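IS607 family transposase IS1535 (Mycobacterium tuberculosis, PDB 6DGB) is a serine recombinase-type transposase of the IS607 family, present here as its C-terminal catalytic domain, which probably binds DNA and exchanges strands during transposition. Local coordinates at residues R72-R75 against F76-H80. Residues are numbered along the deposited sequence; the frame is centred on the assembly and turned at random.
Sequences RLAR and FGVEH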
loop_
_atom_site.group_PDB
_atom_site.type_symbol
_atom_site.label_atom_id
_atom_site.label_comp_id
_atom_site.label_asym_id
_atom_site.label_seq_id
_atom_site.Cartn_x
_atom_site.Cartn_y
_atom_site.Cartn_z
ATOM N N ARG A 72 0.770 2.552 10.851
ATOM C CA ARG A 72 0.097 3.847 10.991
ATOM C C ARG A 72 0.309 4.681 9.738
ATOM O O ARG A 72 -0.548 5.491 9.376
ATOM C CB ARG A 72 0.529 4.584 12.267
ATOM C CG ARG A 72 0.253 3.824 13.547
ATOM C CD ARG A 72 -1.208 3.798 13.936
ATOM N NE ARG A 72 -1.895 2.622 13.391
ATOM C CZ ARG A 72 -3.205 2.552 13.156
ATOM N NH1 ARG A 72 -3.989 3.594 13.408
ATOM N NH2 ARG A 72 -3.740 1.443 12.661
ATOM N N LEU A 73 1.449 4.463 9.068
ATOM C CA LEU A 73 1.764 5.156 7.836
ATOM C C LEU A 73 0.997 4.484 6.711
ATOM O O LEU A 73 0.548 5.175 5.817
ATOM C CB LEU A 73 3.272 5.124 7.551
ATOM C CG LEU A 73 3.753 6.240 6.640
ATOM C CD1 LEU A 73 4.159 7.447 7.434
ATOM C CD2 LEU A 73 4.904 5.800 5.829
ATOM N N ALA A 74 0.872 3.137 6.747
ATOM C CA ALA A 74 0.157 2.275 5.783
ATOM C C ALA A 74 0.158 0.811 6.234
ATOM O O ALA A 74 1.187 0.304 6.690
ATOM C CB ALA A 74 0.771 2.385 4.389
ATOM N N ARG A 75 -0.997 0.134 6.101
ATOM C CA ARG A 75 -1.162 -1.301 6.400
ATOM C C ARG A 75 -0.365 -2.106 5.361
ATOM O O ARG A 75 0.170 -3.161 5.710
ATOM C CB ARG A 75 -2.649 -1.696 6.326
ATOM C CG ARG A 75 -2.985 -3.083 6.892
ATOM C CD ARG A 75 -2.947 -3.164 8.424
ATOM N NE ARG A 75 -3.725 -2.087 9.035
ATOM C CZ ARG A 75 -3.904 -1.900 10.337
ATOM N NH1 ARG A 75 -3.376 -2.740 11.216
ATOM N NH2 ARG A 75 -4.604 -0.863 10.770
ATOM N N PHE A 76 -0.296 -1.589 4.087
ATOM C CA PHE A 76 0.443 -2.159 2.940
ATOM C C PHE A 76 1.212 -1.076 2.148
ATOM O O PHE A 76 0.749 0.076 2.037
ATOM C CB PHE A 76 -0.476 -2.969 1.968
ATOM C CG PHE A 76 -1.374 -3.993 2.624
ATOM C CD1 PHE A 76 -0.849 -5.173 3.146
ATOM C CD2 PHE A 76 -2.736 -3.754 2.778
ATOM C CE1 PHE A 76 -1.674 -6.086 3.825
ATOM C CE2 PHE A 76 -3.560 -4.673 3.444
ATOM C CZ PHE A 76 -3.021 -5.829 3.965
ATOM N N GLY A 77 2.370 -1.481 1.617
ATOM C CA GLY A 77 3.229 -0.679 0.741
ATOM C C GLY A 77 4.339 0.169 1.333
ATOM O O GLY A 77 5.050 0.838 0.572
ATOM N N VAL A 78 4.516 0.135 2.685
ATOM C CA VAL A 78 5.513 0.953 3.408
ATOM C C VAL A 78 6.928 0.762 2.846
ATOM O O VAL A 78 7.622 1.755 2.627
ATOM C CB VAL A 78 5.442 0.791 4.945
ATOM C CG1 VAL A 78 6.641 1.421 5.637
ATOM C CG2 VAL A 78 4.157 1.386 5.478
ATOM N N GLU A 79 7.318 -0.483 2.549
ATOM C CA GLU A 79 8.629 -0.785 1.971
ATOM C C GLU A 79 8.897 -0.018 0.648
ATOM O O GLU A 79 10.038 0.414 0.407
ATOM C CB GLU A 79 8.835 -2.305 1.812
ATOM C CG GLU A 79 7.719 -3.041 1.071
ATOM C CD GLU A 79 8.054 -4.436 0.566
ATOM O OE1 GLU A 79 8.644 -5.232 1.334
ATOM O OE2 GLU A 79 7.692 -4.743 -0.594
ATOM N N HIS A 80 7.822 0.202 -0.164
ATOM C CA HIS A 80 7.871 0.917 -1.447
ATOM C C HIS A 80 7.959 2.420 -1.260
ATOM O O HIS A 80 8.674 3.082 -2.011
ATOM C CB HIS A 80 6.705 0.510 -2.365
ATOM C CG HIS A 80 6.669 -0.963 -2.656
ATOM N ND1 HIS A 80 7.757 -1.616 -3.220
ATOM C CD2 HIS A 80 5.695 -1.871 -2.408
ATOM C CE1 HIS A 80 7.406 -2.889 -3.306
ATOM N NE2 HIS A 80 6.181 -3.094 -2.809
#
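Val-78 rests one methyl, CG2, against Ala-74 across the turn. The evidence is a pair of distances: Val-78 CG2 lies 3.7 Å from Ala-74 CB and 3.4 Å from Ala-74 O. Its first torsion (chi1 169°) sets CG1 anti to the backbone N and leaves CG2 beside that N, facing the preceding loop. Leu-73 adds a looser apolar touch, its CB 4.4 Å from Val-78 CG2, and its side chain also packs on Ile-65 and Val-67 of strand 64-67. Ala-74, Leu-73 and Val-78 are all buried, making this the densely packed half of the contact.

Residues 72-77 are the end of the loop that leads from strand 64-67 into helix 78-86, in the alpha/beta catalytic domain of the serine recombinases, built on a four-stranded parallel sheet. Gly-77 occupies the N-cap position, and the first helical turn begins with His-80 N bonded to Gly-77 O at 2.9 Å.

The less buried part is Arg-75 and Phe-76, both partly exposed, which meet through a CH-pi contact between neighbours in sequence. Arg-75 CG stands over one face of the Phe-76 ring, 4.1 Å from its centroid and 21° off the normal, displaced toward the rim. Bends at chi2 and chi3 then carry the guanidinium away from the ring to a salt bridge between Arg-75 NH2 and Asp-107; the guanidinium and ring planes are 64° apart, so the two do not stack. Met-115 of the second subunit packs on both Arg-75 and Phe-76, placing this less buried half at the dimer contact.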